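Local coordinates for protein GlcNAc-alpha-1,4-Gal-releasing endo-beta-galactosidase (Clostridium perfringens, PDB 1UPS) that probably hydrolyses O-glycosyl bonds as a calcium-binding family 16 endo-beta-galactosidase that releases GlcNAc-alpha-1,4-Gal from glycans, at residues A225-F228 / E233-K236; L347-E350 / Y355-H358; I391-E394 / V399-Y402; G403-P406 / T411-W414. All blocks are in the same frame, centred on the assembly; numbering follows the deposited sequence.

Contact 1 of 4, residues A225-F228 / E233-K236; sequences ALKF and ELFK
F228 and K236 pair across two antiparallel strands, and backbone hydrogen bonds set their register. F228 N donates to K236 O over 2.8 Å, an almost straight bond with an N-H...O angle of 171°. In the other direction F228 O receives two N-H groups: F235 N lies 2.8 Å from F228 O, while K236 N, 3.3 Å from the same oxygen, adds only a weak bond. The carbonyl of K236 also takes a CA-H...O contact from K227, with K227 CA 3.6 Å from K236 O.

Among the side chains, F228 and K236 run side by side, and the ring atom F228 CD2 comes within 4.0 Å of K236 CB. K236 O sits at the edge of that ring, near its plane. In one of its two modelled conformers K236 NZ bonds S201 OG. On the other face, L234 CD1 packs 4.0 Å from K227 CB; CG anti to the backbone N (chi1 -175°) sends the leucine branch that way. W182 and I184 of strand 181-187 cover F228.

Two successive residues, F235 and K236, thus stand opposite the single F228, which defines a classic beta bulge in the hairpin 225-230/233-239 of the family 16 domain.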
ATOM      1  N   ALA A 225       4.740  -4.116  -8.267  1.00 14.02           N
ATOM      2  CA  ALA A 225       3.854  -4.113  -7.094  1.00 13.21           C
ATOM      3  C   ALA A 225       4.054  -2.919  -6.181  1.00 12.64           C
ATOM      4  O   ALA A 225       5.058  -2.192  -6.289  1.00 11.49           O
ATOM      5  CB  ALA A 225       4.067  -5.431  -6.278  1.00 13.17           C
ATOM      6  N   LEU A 226       3.078  -2.732  -5.287  1.00 11.73           N
ATOM      7  CA  LEU A 226       3.163  -1.823  -4.145  1.00 11.46           C
ATOM      8  C   LEU A 226       3.209  -2.671  -2.874  1.00 11.64           C
ATOM      9  O   LEU A 226       2.308  -3.473  -2.612  1.00 11.77           O
ATOM     10  CB  LEU A 226       1.934  -0.886  -4.095  1.00 11.63           C
ATOM     11  CG  LEU A 226       1.597  -0.185  -5.430  1.00 10.34           C
ATOM     12  CD1 LEU A 226       0.345   0.656  -5.260  1.00 10.20           C
ATOM     13  CD2 LEU A 226       2.765   0.675  -5.893  1.00 11.20           C
ATOM     14  N   LYS A 227       4.262  -2.489  -2.088  1.00 11.56           N
ATOM     15  CA  LYS A 227       4.426  -3.267  -0.860  1.00 11.55           C
ATOM     16  C   LYS A 227       4.497  -2.303   0.307  1.00 11.61           C
ATOM     17  O   LYS A 227       5.291  -1.352   0.291  1.00 11.71           O
ATOM     18  CB  LYS A 227       5.694  -4.119  -0.962  1.00 11.31           C
ATOM     19  CG  LYS A 227       5.496  -5.275  -1.938  1.00 13.54           C
ATOM     20  CD  LYS A 227       6.701  -6.174  -2.058  1.00 16.87           C
ATOM     21  CE  LYS A 227       6.391  -7.316  -3.056  1.00 17.90           C
ATOM     22  NZ  LYS A 227       7.505  -8.344  -3.055  1.00 19.31           N
ATOM     23  N   PHE A 228       3.643  -2.534   1.306  1.00 10.45           N
ATOM     24  CA  PHE A 228       3.495  -1.615   2.436  1.00 10.16           C
ATOM     25  C   PHE A 228       4.047  -2.229   3.713  1.00  9.68           C
ATOM     26  O   PHE A 228       3.743  -3.374   4.006  1.00 10.16           O
ATOM     27  CB  PHE A 228       2.013  -1.278   2.605  1.00  8.84           C
ATOM     28  CG  PHE A 228       1.424  -0.627   1.387  1.00  9.88           C
ATOM     29  CD1 PHE A 228       1.474   0.754   1.232  1.00 11.00           C
ATOM     30  CD2 PHE A 228       0.868  -1.406   0.381  1.00  9.30           C
ATOM     31  CE1 PHE A 228       0.945   1.366   0.066  1.00  9.98           C
ATOM     32  CE2 PHE A 228       0.335  -0.813  -0.783  1.00 11.15           C
ATOM     33  CZ  PHE A 228       0.382   0.568  -0.927  1.00  9.87           C
ATOM     34  N   GLU A 233       8.100  -4.156   8.815  1.00 12.65           N
ATOM     35  CA  GLU A 233       7.583  -5.505   8.542  1.00 12.80           C
ATOM     36  C   GLU A 233       6.438  -5.457   7.525  1.00 11.54           C
ATOM     37  O   GLU A 233       5.529  -4.612   7.624  1.00 10.73           O
ATOM     38  CB  GLU A 233       7.095  -6.195   9.828  1.00 14.24           C
ATOM     39  CG  GLU A 233       6.548  -7.611   9.578  1.00 18.72           C
ATOM     40  CD  GLU A 233       6.116  -8.345  10.846  1.00 26.63           C
ATOM     41  OE1 GLU A 233       4.937  -8.170  11.276  1.00 29.04           O
ATOM     42  OE2 GLU A 233       6.954  -9.109  11.401  1.00 28.50           O
ATOM     43  N   LEU A 234       6.470  -6.373   6.558  1.00 10.59           N
ATOM     44  CA  LEU A 234       5.462  -6.345   5.479  1.00 10.07           C
ATOM     45  C   LEU A 234       4.038  -6.491   6.028  1.00  9.85           C
ATOM     46  O   LEU A 234       3.766  -7.391   6.846  1.00  9.47           O
ATOM     47  CB  LEU A 234       5.769  -7.448   4.455  1.00 10.16           C
ATOM     48  CG  LEU A 234       4.869  -7.448   3.213  1.00  9.89           C
ATOM     49  CD1 LEU A 234       5.014  -6.161   2.392  1.00 12.14           C
ATOM     50  CD2 LEU A 234       5.185  -8.673   2.366  1.00 10.88           C
ATOM     51  N   PHE A 235       3.138  -5.618   5.554  1.00  9.61           N
ATOM     52  CA  PHE A 235       1.785  -5.490   6.115  1.00 10.41           C
ATOM     53  C   PHE A 235       0.712  -5.685   5.029  1.00 10.92           C
ATOM     54  O   PHE A 235      -0.360  -6.256   5.307  1.00 11.91           O
ATOM     55  CB  PHE A 235       1.651  -4.109   6.795  1.00  9.99           C
ATOM     56  CG  PHE A 235       0.276  -3.815   7.389  1.00 10.63           C
ATOM     57  CD1 PHE A 235      -0.091  -4.336   8.625  1.00 13.58           C
ATOM     58  CD2 PHE A 235      -0.610  -2.972   6.726  1.00 10.80           C
ATOM     59  CE1 PHE A 235      -1.351  -4.031   9.190  1.00 14.32           C
ATOM     60  CE2 PHE A 235      -1.874  -2.670   7.269  1.00 12.28           C
ATOM     61  CZ  PHE A 235      -2.231  -3.197   8.505  1.00 13.14           C
ATOM     62  N   LYS A 236       1.013  -5.259   3.801  1.00 10.84           N
ATOM     63  CA  LYS A 236       0.061  -5.345   2.668  1.00 11.22           C
ATOM     64  C   LYS A 236       0.807  -5.349   1.336  1.00 11.36           C
ATOM     65  O   LYS A 236       1.854  -4.706   1.196  1.00 10.93           O
ATOM     66  CB  LYS A 236      -0.895  -4.147   2.682  1.00 12.09           C
ATOM     67  CG  LYS A 236      -2.000  -4.231   1.620  1.00 13.40           C
ATOM     68  CD  LYS A 236      -2.983  -3.103   1.745  1.00 15.99           C
ATOM     69  CE  LYS A 236      -4.109  -3.160   0.692  0.65 18.28           C
ATOM     70  NZ  LYS A 236      -5.164  -2.088   0.939  0.65 17.23           N
TER

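Contact 2 of 4, residues L347-E350 / Y355-H358; sequences LNIE and YIEH
N348 and E357 are brought together by unlike first torsions: N348 CG stands between the backbone N and the carbonyl carbon (chi1 72°), whereas E357 CG lies anti to its carbonyl carbon (chi1 -59°). The two side chains run at a slant to each other, their amide and carboxylate planes 46° apart. Water 1 joins them, donating to N348 OD1 at 2.7 Å and to E357 OE1 at 3.0 Å. The same N348 OD1 accepts E350 N at 3.2 Å, which makes an Asx turn at the end of the strand. E357 OE2 in turn accepts from N351 N, and N348 ND2 donates to Y346 O.

Beneath this polar face the backbones form one antiparallel hydrogen-bonded pair: N348 N to E357 O is 3.0 Å, with the donor well above the carbonyl plane, and E357 N to N348 O is 2.8 Å.

I356 fills the other face with two methyls. Its CG2 rests 3.8 Å from L347 CB, and its CD1 lies 3.8 Å from I349 CG2.

W370 of strand 370-375 packs on both I349 and I356, while Y402 of strand 401-403 touches the same two isoleucines, so the two-stranded hairpin 346-348/357-359 is backed by parts of the neighbouring strands.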
ATOM      1  N   LEU A 347      -2.066 -24.490  -8.920  1.00 14.02           N
ATOM      2  CA  LEU A 347      -2.762 -24.922  -7.719  1.00 13.38           C
ATOM      3  C   LEU A 347      -4.190 -24.388  -7.721  1.00 12.81           C
ATOM      4  O   LEU A 347      -4.404 -23.202  -7.936  1.00 13.56           O
ATOM      5  CB  LEU A 347      -2.020 -24.421  -6.483  1.00 12.78           C
ATOM      6  CG  LEU A 347      -0.590 -24.960  -6.368  1.00 13.65           C
ATOM      7  CD1 LEU A 347      -0.039 -24.636  -4.960  1.00 13.38           C
ATOM      8  CD2 LEU A 347      -0.545 -26.462  -6.660  1.00 13.63           C
ATOM      9  N   ASN A 348      -5.157 -25.269  -7.483  1.00 13.28           N
ATOM     10  CA  ASN A 348      -6.563 -24.879  -7.543  1.00 13.37           C
ATOM     11  C   ASN A 348      -7.431 -25.756  -6.672  1.00 13.36           C
ATOM     12  O   ASN A 348      -6.964 -26.779  -6.174  1.00 13.45           O
ATOM     13  CB  ASN A 348      -7.068 -24.908  -8.992  1.00 13.15           C
ATOM     14  CG  ASN A 348      -7.226 -26.309  -9.518  1.00 14.19           C
ATOM     15  OD1 ASN A 348      -8.323 -26.871  -9.477  1.00 15.37           O
ATOM     16  ND2 ASN A 348      -6.126 -26.895 -10.009  1.00 16.24           N
ATOM     17  N   ILE A 349      -8.690 -25.345  -6.488  1.00 13.23           N
ATOM     18  CA  ILE A 349      -9.650 -26.109  -5.670  1.00 13.66           C
ATOM     19  C   ILE A 349     -10.992 -26.354  -6.386  1.00 14.12           C
ATOM     20  O   ILE A 349     -12.043 -26.460  -5.741  1.00 14.14           O
ATOM     21  CB  ILE A 349      -9.865 -25.473  -4.261  1.00 13.52           C
ATOM     22  CG1 ILE A 349     -10.584 -24.117  -4.340  1.00 14.13           C
ATOM     23  CG2 ILE A 349      -8.519 -25.367  -3.497  1.00 13.73           C
ATOM     24  CD1 ILE A 349     -11.047 -23.565  -2.972  1.00 14.33           C
ATOM     25  N   GLU A 350     -10.939 -26.480  -7.709  1.00 14.26           N
ATOM     26  CA  GLU A 350     -12.166 -26.598  -8.525  1.00 15.09           C
ATOM     27  C   GLU A 350     -13.149 -27.681  -8.058  1.00 15.93           C
ATOM     28  O   GLU A 350     -14.370 -27.450  -8.029  1.00 16.15           O
ATOM     29  CB  GLU A 350     -11.820 -26.796 -10.007  1.00 14.97           C
ATOM     30  CG  GLU A 350     -13.027 -26.648 -10.951  1.00 14.85           C
ATOM     31  CD  GLU A 350     -13.484 -25.210 -11.148  1.00 18.09           C
ATOM     32  OE1 GLU A 350     -14.529 -25.003 -11.821  1.00 17.30           O
ATOM     33  OE2 GLU A 350     -12.823 -24.271 -10.642  1.00 17.88           O
ATOM     34  N   TYR A 355      -8.623 -30.786  -0.473  1.00 13.35           N
ATOM     35  CA  TYR A 355      -7.190 -30.776  -0.793  1.00 14.08           C
ATOM     36  C   TYR A 355      -6.885 -29.891  -1.983  1.00 13.52           C
ATOM     37  O   TYR A 355      -7.709 -29.752  -2.902  1.00 14.32           O
ATOM     38  CB  TYR A 355      -6.676 -32.208  -1.054  1.00 13.67           C
ATOM     39  CG  TYR A 355      -6.833 -33.106   0.153  1.00 15.00           C
ATOM     40  CD1 TYR A 355      -5.842 -33.160   1.146  1.00 15.02           C
ATOM     41  CD2 TYR A 355      -7.987 -33.877   0.322  1.00 15.07           C
ATOM     42  CE1 TYR A 355      -6.001 -33.976   2.278  1.00 16.69           C
ATOM     43  CE2 TYR A 355      -8.161 -34.687   1.440  1.00 17.30           C
ATOM     44  CZ  TYR A 355      -7.168 -34.736   2.419  1.00 18.57           C
ATOM     45  OH  TYR A 355      -7.344 -35.551   3.528  1.00 17.86           O
ATOM     46  N   ILE A 356      -5.699 -29.285  -1.980  1.00 13.84           N
ATOM     47  CA  ILE A 356      -5.256 -28.507  -3.131  1.00 13.38           C
ATOM     48  C   ILE A 356      -5.040 -29.466  -4.301  1.00 13.87           C
ATOM     49  O   ILE A 356      -4.379 -30.501  -4.149  1.00 13.99           O
ATOM     50  CB  ILE A 356      -3.937 -27.738  -2.820  1.00 13.39           C
ATOM     51  CG1 ILE A 356      -4.127 -26.773  -1.644  1.00 14.59           C
ATOM     52  CG2 ILE A 356      -3.452 -26.975  -4.069  1.00 11.34           C
ATOM     53  CD1 ILE A 356      -5.104 -25.616  -1.933  1.00 16.06           C
ATOM     54  N   GLU A 357      -5.596 -29.111  -5.460  1.00 13.60           N
ATOM     55  CA  GLU A 357      -5.427 -29.881  -6.691  1.00 13.90           C
ATOM     56  C   GLU A 357      -4.366 -29.221  -7.567  1.00 14.15           C
ATOM     57  O   GLU A 357      -4.022 -28.059  -7.357  1.00 13.99           O
ATOM     58  CB  GLU A 357      -6.763 -29.939  -7.461  1.00 13.65           C
ATOM     59  CG  GLU A 357      -7.892 -30.574  -6.662  1.00 14.59           C
ATOM     60  CD  GLU A 357      -9.229 -30.473  -7.373  1.00 16.33           C
ATOM     61  OE1 GLU A 357      -9.377 -31.133  -8.428  1.00 15.81           O
ATOM     62  OE2 GLU A 357     -10.108 -29.722  -6.889  1.00 16.57           O
ATOM     63  N   HIS A 358      -3.849 -29.956  -8.547  1.00 15.02           N
ATOM     64  CA  HIS A 358      -2.929 -29.375  -9.527  1.00 15.58           C
ATOM     65  C   HIS A 358      -3.259 -29.832 -10.947  1.00 16.32           C
ATOM     66  O   HIS A 358      -3.369 -31.032 -11.209  1.00 16.47           O
ATOM     67  CB  HIS A 358      -1.457 -29.693  -9.203  1.00 15.56           C
ATOM     68  CG  HIS A 358      -1.173 -31.150  -9.000  1.00 16.59           C
ATOM     69  ND1 HIS A 358      -0.754 -31.973 -10.022  1.00 16.55           N
ATOM     70  CD2 HIS A 358      -1.233 -31.931  -7.891  1.00 16.22           C
ATOM     71  CE1 HIS A 358      -0.578 -33.199  -9.559  1.00 16.95           C
ATOM     72  NE2 HIS A 358      -0.863 -33.203  -8.269  1.00 15.96           N
TER
HETATM   73  O   HOH W   1      -9.229 -29.149 -10.648  1.00 24.84           O

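Contact 3 of 4, residues I391-E394 / V399-Y402; sequences IHTE and VLQY
The two-stranded antiparallel hairpin 390-392/401-403 is joined by one hydrogen-bonded pair, H392 with Q401. Its two bonds are equally long, H392 N to Q401 O and Q401 N to H392 O both measuring 3.0 Å, but they differ in direction: H392 N lies 45° above the carbonyl plane of Q401, while Q401 N approaches H392 O nearly in line with its C=O bond.

With H392 CG between the backbone N and the carbonyl carbon (chi1 71°), the imidazole turns toward Q401. Q401 CB lies over one ring face in a CH-pi contact, 3.9 Å from the centroid of the H392 ring. Both ring nitrogens are engaged at the edge, in plane. H392 ND1 accepts E394 N at 2.9 Å, fixing the turn that follows the strand, and H392 NE2 pairs with water 2 at 2.9 Å, which also donates to Y402 O. Q401 OE1 accepts S395 N from the loop.

Across the other face I391 CG2 presses against L400 CD1 at 3.4 Å, tighter than usual for two carbons, with T393 CG2 also near that methyl. W414 covers L400 and T393. The hairpin thus carries H392 and Q401 on one face and mainly apolar I391 and L400 on the other, in a region consistent with a ricin-type beta-trefoil.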
ATOM      1  N   ILE A 391      -4.684 -22.019   2.275  1.00 11.69           N
ATOM      2  CA  ILE A 391      -3.796 -23.166   2.083  1.00 11.04           C
ATOM      3  C   ILE A 391      -3.115 -23.496   3.407  1.00 10.47           C
ATOM      4  O   ILE A 391      -2.529 -22.620   4.043  1.00 11.40           O
ATOM      5  CB  ILE A 391      -2.730 -22.843   1.021  1.00 11.24           C
ATOM      6  CG1 ILE A 391      -3.414 -22.438  -0.300  1.00 11.55           C
ATOM      7  CG2 ILE A 391      -1.831 -24.067   0.833  1.00 10.49           C
ATOM      8  CD1 ILE A 391      -2.441 -22.303  -1.502  1.00 12.52           C
ATOM      9  N   HIS A 392      -3.210 -24.747   3.839  1.00 10.72           N
ATOM     10  CA  HIS A 392      -2.679 -25.120   5.168  1.00 10.40           C
ATOM     11  C   HIS A 392      -2.353 -26.608   5.259  1.00 10.12           C
ATOM     12  O   HIS A 392      -2.729 -27.391   4.375  1.00 10.41           O
ATOM     13  CB  HIS A 392      -3.665 -24.742   6.295  1.00 10.03           C
ATOM     14  CG  HIS A 392      -4.896 -25.597   6.323  1.00 10.60           C
ATOM     15  ND1 HIS A 392      -4.926 -26.847   6.915  1.00 12.76           N
ATOM     16  CD2 HIS A 392      -6.132 -25.400   5.798  1.00 11.98           C
ATOM     17  CE1 HIS A 392      -6.131 -27.374   6.763  1.00 13.50           C
ATOM     18  NE2 HIS A 392      -6.882 -26.516   6.090  1.00 12.12           N
ATOM     19  N   THR A 393      -1.643 -26.998   6.322  1.00  9.93           N
ATOM     20  CA  THR A 393      -1.424 -28.426   6.616  1.00 10.27           C
ATOM     21  C   THR A 393      -1.783 -28.751   8.070  1.00 10.51           C
ATOM     22  O   THR A 393      -1.036 -29.440   8.764  1.00 11.67           O
ATOM     23  CB  THR A 393       0.036 -28.928   6.290  1.00  9.81           C
ATOM     24  OG1 THR A 393       0.991 -28.235   7.116  1.00 10.92           O
ATOM     25  CG2 THR A 393       0.446 -28.582   4.857  1.00 11.27           C
ATOM     26  N   GLU A 394      -2.930 -28.263   8.530  1.00 10.85           N
ATOM     27  CA  GLU A 394      -3.302 -28.394   9.941  1.00 11.39           C
ATOM     28  C   GLU A 394      -3.601 -29.843  10.376  1.00 11.74           C
ATOM     29  O   GLU A 394      -3.600 -30.131  11.577  1.00 12.86           O
ATOM     30  CB  GLU A 394      -4.462 -27.443  10.298  1.00 12.35           C
ATOM     31  CG  GLU A 394      -4.894 -27.409  11.777  1.00 13.94           C
ATOM     32  CD  GLU A 394      -3.788 -27.073  12.784  1.00 17.94           C
ATOM     33  OE1 GLU A 394      -3.951 -27.415  13.990  1.00 20.37           O
ATOM     34  OE2 GLU A 394      -2.762 -26.467  12.400  1.00 16.30           O
ATOM     35  N   VAL A 399       0.330 -34.006   2.811  1.00 12.51           N
ATOM     36  CA  VAL A 399      -0.215 -33.421   1.584  1.00 13.34           C
ATOM     37  C   VAL A 399      -0.870 -32.077   1.892  1.00 12.98           C
ATOM     38  O   VAL A 399      -1.172 -31.784   3.050  1.00 12.66           O
ATOM     39  CB  VAL A 399      -1.264 -34.352   0.896  1.00 13.20           C
ATOM     40  CG1 VAL A 399      -0.572 -35.591   0.316  1.00 14.47           C
ATOM     41  CG2 VAL A 399      -2.363 -34.774   1.873  1.00 14.33           C
ATOM     42  N   LEU A 400      -1.114 -31.280   0.855  1.00 12.62           N
ATOM     43  CA  LEU A 400      -1.582 -29.904   1.021  1.00 12.52           C
ATOM     44  C   LEU A 400      -3.097 -29.799   1.076  1.00 12.25           C
ATOM     45  O   LEU A 400      -3.802 -30.340   0.212  1.00 12.08           O
ATOM     46  CB  LEU A 400      -1.072 -29.047  -0.137  1.00 13.06           C
ATOM     47  CG  LEU A 400      -1.073 -27.530   0.013  1.00 12.49           C
ATOM     48  CD1 LEU A 400      -0.292 -27.089   1.239  1.00 11.67           C
ATOM     49  CD2 LEU A 400      -0.477 -26.880  -1.264  1.00 11.10           C
ATOM     50  N   GLN A 401      -3.590 -29.093   2.091  1.00 11.94           N
ATOM     51  CA  GLN A 401      -5.036 -28.931   2.306  1.00 12.43           C
ATOM     52  C   GLN A 401      -5.485 -27.503   2.019  1.00 11.87           C
ATOM     53  O   GLN A 401      -4.664 -26.596   1.898  1.00 11.95           O
ATOM     54  CB  GLN A 401      -5.395 -29.249   3.759  1.00 12.50           C
ATOM     55  CG  GLN A 401      -5.074 -30.676   4.224  1.00 13.29           C
ATOM     56  CD  GLN A 401      -5.190 -30.806   5.720  1.00 13.25           C
ATOM     57  OE1 GLN A 401      -4.179 -30.726   6.438  1.00 11.83           O
ATOM     58  NE2 GLN A 401      -6.423 -30.971   6.209  1.00 11.81           N
ATOM     59  N   TYR A 402      -6.798 -27.299   1.910  1.00 12.66           N
ATOM     60  CA  TYR A 402      -7.353 -25.957   2.078  1.00 12.39           C
ATOM     61  C   TYR A 402      -8.476 -26.102   3.109  1.00 11.82           C
ATOM     62  O   TYR A 402      -9.052 -27.190   3.269  1.00 12.75           O
ATOM     63  CB  TYR A 402      -7.880 -25.336   0.759  1.00 13.23           C
ATOM     64  CG  TYR A 402      -9.138 -26.016   0.267  1.00 14.05           C
ATOM     65  CD1 TYR A 402      -9.065 -27.065  -0.653  1.00 16.03           C
ATOM     66  CD2 TYR A 402     -10.395 -25.663   0.783  1.00 15.24           C
ATOM     67  CE1 TYR A 402     -10.223 -27.720  -1.084  1.00 14.56           C
ATOM     68  CE2 TYR A 402     -11.549 -26.315   0.374  1.00 16.20           C
ATOM     69  CZ  TYR A 402     -11.453 -27.334  -0.562  1.00 16.32           C
ATOM     70  OH  TYR A 402     -12.600 -27.983  -0.938  1.00 16.12           O
TER
HETATM   71  O   HOH W   2      -9.218 -28.141   6.361  1.00 20.30           O

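Contact 4 of 4, residues G403-P406 / T411-W414; sequences GNVP and TSQW
V405 and S412 make the close part of this contact, with V405 CG2 resting 3.7 Å from S412 CB. Both residues direct their CA-CB bonds at the opposite segment, yet their CA atoms remain 7.5 Å apart, so the two ends of this connection meet through side chains rather than paired backbones. With V405 CG1 anti to the carbonyl carbon (chi1 -52°), CG2 falls between the backbone N and the carbonyl carbon and is the branch that meets the serine. S412 OG, between the same two groups on its own residue (chi1 76°), lies 4.0 Å from V405 CG2.

The looser part is formed by P406, an exposed residue. Its nearest approach is through the backbone, where P406 O lies 3.5 Å from S412 OG, and no hydrogen bond joins the two. The hydroxyl has its bond instead with Y409 O, inside the loop that links the segments. In all, just 84 Å² is buried between them, counting both sides. The buried end adjoins strand 390-392, where H392 touches both V405 and S412, and R380 also touches S412.

With no hydrogen bond between the segments, the chemistry implies that direct cohesion here comes mainly from van der Waals contact of one methyl with a serine methylene, while the serine hydroxyl bonds Y409 O within its own connection.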
ATOM      1  N   GLY A 403      -8.770 -25.011   3.799  1.00 11.33           N
ATOM      2  CA  GLY A 403      -9.860 -24.981   4.761  1.00 11.46           C
ATOM      3  C   GLY A 403      -9.913 -23.622   5.429  1.00 12.26           C
ATOM      4  O   GLY A 403      -9.073 -22.754   5.169  1.00 12.23           O
ATOM      5  N   ASN A 404     -10.891 -23.456   6.308  1.00 11.39           N
ATOM      6  CA  ASN A 404     -11.031 -22.240   7.088  1.00 11.72           C
ATOM      7  C   ASN A 404     -10.305 -22.435   8.425  1.00 11.59           C
ATOM      8  O   ASN A 404     -10.765 -23.180   9.295  1.00 11.14           O
ATOM      9  CB  ASN A 404     -12.531 -21.914   7.287  1.00 12.03           C
ATOM     10  CG  ASN A 404     -12.757 -20.561   7.937  1.00 13.35           C
ATOM     11  OD1 ASN A 404     -11.817 -19.942   8.433  1.00 14.37           O
ATOM     12  ND2 ASN A 404     -14.014 -20.080   7.925  1.00 13.61           N
ATOM     13  N   VAL A 405      -9.138 -21.815   8.553  1.00 12.28           N
ATOM     14  CA  VAL A 405      -8.336 -21.914   9.779  1.00 12.22           C
ATOM     15  C   VAL A 405      -7.830 -20.507  10.089  1.00 12.67           C
ATOM     16  O   VAL A 405      -7.683 -19.682   9.164  1.00 12.49           O
ATOM     17  CB  VAL A 405      -7.158 -22.948   9.660  1.00 13.15           C
ATOM     18  CG1 VAL A 405      -7.669 -24.306   9.164  1.00 12.80           C
ATOM     19  CG2 VAL A 405      -6.021 -22.425   8.788  1.00 14.47           C
ATOM     20  N   PRO A 406      -7.627 -20.198  11.367  1.00 12.08           N
ATOM     21  CA  PRO A 406      -7.241 -18.843  11.764  1.00 12.92           C
ATOM     22  C   PRO A 406      -5.922 -18.372  11.154  1.00 13.92           C
ATOM     23  O   PRO A 406      -5.029 -19.202  10.859  1.00 13.21           O
ATOM     24  CB  PRO A 406      -7.147 -18.955  13.292  1.00 13.06           C
ATOM     25  CG  PRO A 406      -8.148 -20.007  13.620  1.00 12.64           C
ATOM     26  CD  PRO A 406      -7.874 -21.056  12.545  1.00 12.02           C
ATOM     27  N   THR A 411       0.561 -23.635  10.606  1.00 11.06           N
ATOM     28  CA  THR A 411       0.402 -24.559   9.474  1.00 11.31           C
ATOM     29  C   THR A 411      -0.214 -23.877   8.253  1.00 11.40           C
ATOM     30  O   THR A 411      -0.215 -24.459   7.160  1.00 11.96           O
ATOM     31  CB  THR A 411      -0.477 -25.756   9.834  1.00 11.90           C
ATOM     32  OG1 THR A 411      -1.730 -25.273  10.336  1.00 13.25           O
ATOM     33  CG2 THR A 411       0.132 -26.560  11.008  1.00 11.12           C
ATOM     34  N   SER A 412      -0.769 -22.676   8.432  1.00 10.95           N
ATOM     35  CA  SER A 412      -1.309 -21.924   7.293  1.00 10.71           C
ATOM     36  C   SER A 412      -0.393 -20.783   6.815  1.00 10.84           C
ATOM     37  O   SER A 412      -0.790 -19.970   5.953  1.00 11.04           O
ATOM     38  CB  SER A 412      -2.718 -21.360   7.607  1.00 10.48           C
ATOM     39  OG  SER A 412      -2.654 -20.213   8.461  1.00 10.78           O
ATOM     40  N   GLN A 413       0.811 -20.720   7.372  1.00 10.49           N
ATOM     41  CA  GLN A 413       1.746 -19.639   7.087  1.00 10.73           C
ATOM     42  C   GLN A 413       2.925 -20.200   6.296  1.00 11.32           C
ATOM     43  O   GLN A 413       3.452 -21.276   6.644  1.00 10.90           O
ATOM     44  CB  GLN A 413       2.226 -18.994   8.395  1.00 11.35           C
ATOM     45  CG  GLN A 413       1.119 -18.251   9.124  1.00  9.48           C
ATOM     46  CD  GLN A 413       1.606 -17.490  10.352  1.00 12.53           C
ATOM     47  OE1 GLN A 413       2.814 -17.319  10.562  1.00 12.50           O
ATOM     48  NE2 GLN A 413       0.659 -17.015  11.167  1.00 12.96           N
ATOM     49  N   TRP A 414       3.303 -19.478   5.237  1.00 11.10           N
ATOM     50  CA  TRP A 414       4.260 -19.963   4.232  1.00 11.89           C
ATOM     51  C   TRP A 414       5.357 -18.953   3.949  1.00 12.63           C
ATOM     52  O   TRP A 414       5.141 -17.742   4.028  1.00 11.58           O
ATOM     53  CB  TRP A 414       3.523 -20.257   2.922  1.00 11.90           C
ATOM     54  CG  TRP A 414       2.444 -21.242   3.119  1.00 11.97           C
ATOM     55  CD1 TRP A 414       1.125 -20.973   3.395  1.00 10.53           C
ATOM     56  CD2 TRP A 414       2.578 -22.657   3.132  1.00 11.10           C
ATOM     57  NE1 TRP A 414       0.424 -22.147   3.533  1.00 11.92           N
ATOM     58  CE2 TRP A 414       1.293 -23.199   3.382  1.00 11.34           C
ATOM     59  CE3 TRP A 414       3.648 -23.537   2.918  1.00 10.86           C
ATOM     60  CZ2 TRP A 414       1.057 -24.576   3.442  1.00 11.91           C
ATOM     61  CZ3 TRP A 414       3.416 -24.899   2.976  1.00 11.14           C
ATOM     62  CH2 TRP A 414       2.133 -25.410   3.239  1.00 11.57           C
TER

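Following the chain from the N terminus, contact 1 closes first, as a tight hairpin in the family 16 domain; its centre lies about 25 Å from that of contact 3. Contacts 2, 3 and 4 follow in series in the C-terminal part, and none nests inside or crosses another; in all four contacts four residues separate the paired segments. Contacts 2 and 3 touch, and a probable hydrogen bond, I356 N to L400 O at 3.1 Å, ties the two hairpins together. Contact 4 begins where contact 3 ends, and its loop returns to the earlier hairpin: T411 OG1 meets E394 OE2 at 2.6 Å. The last segment then leads into strand 414-419.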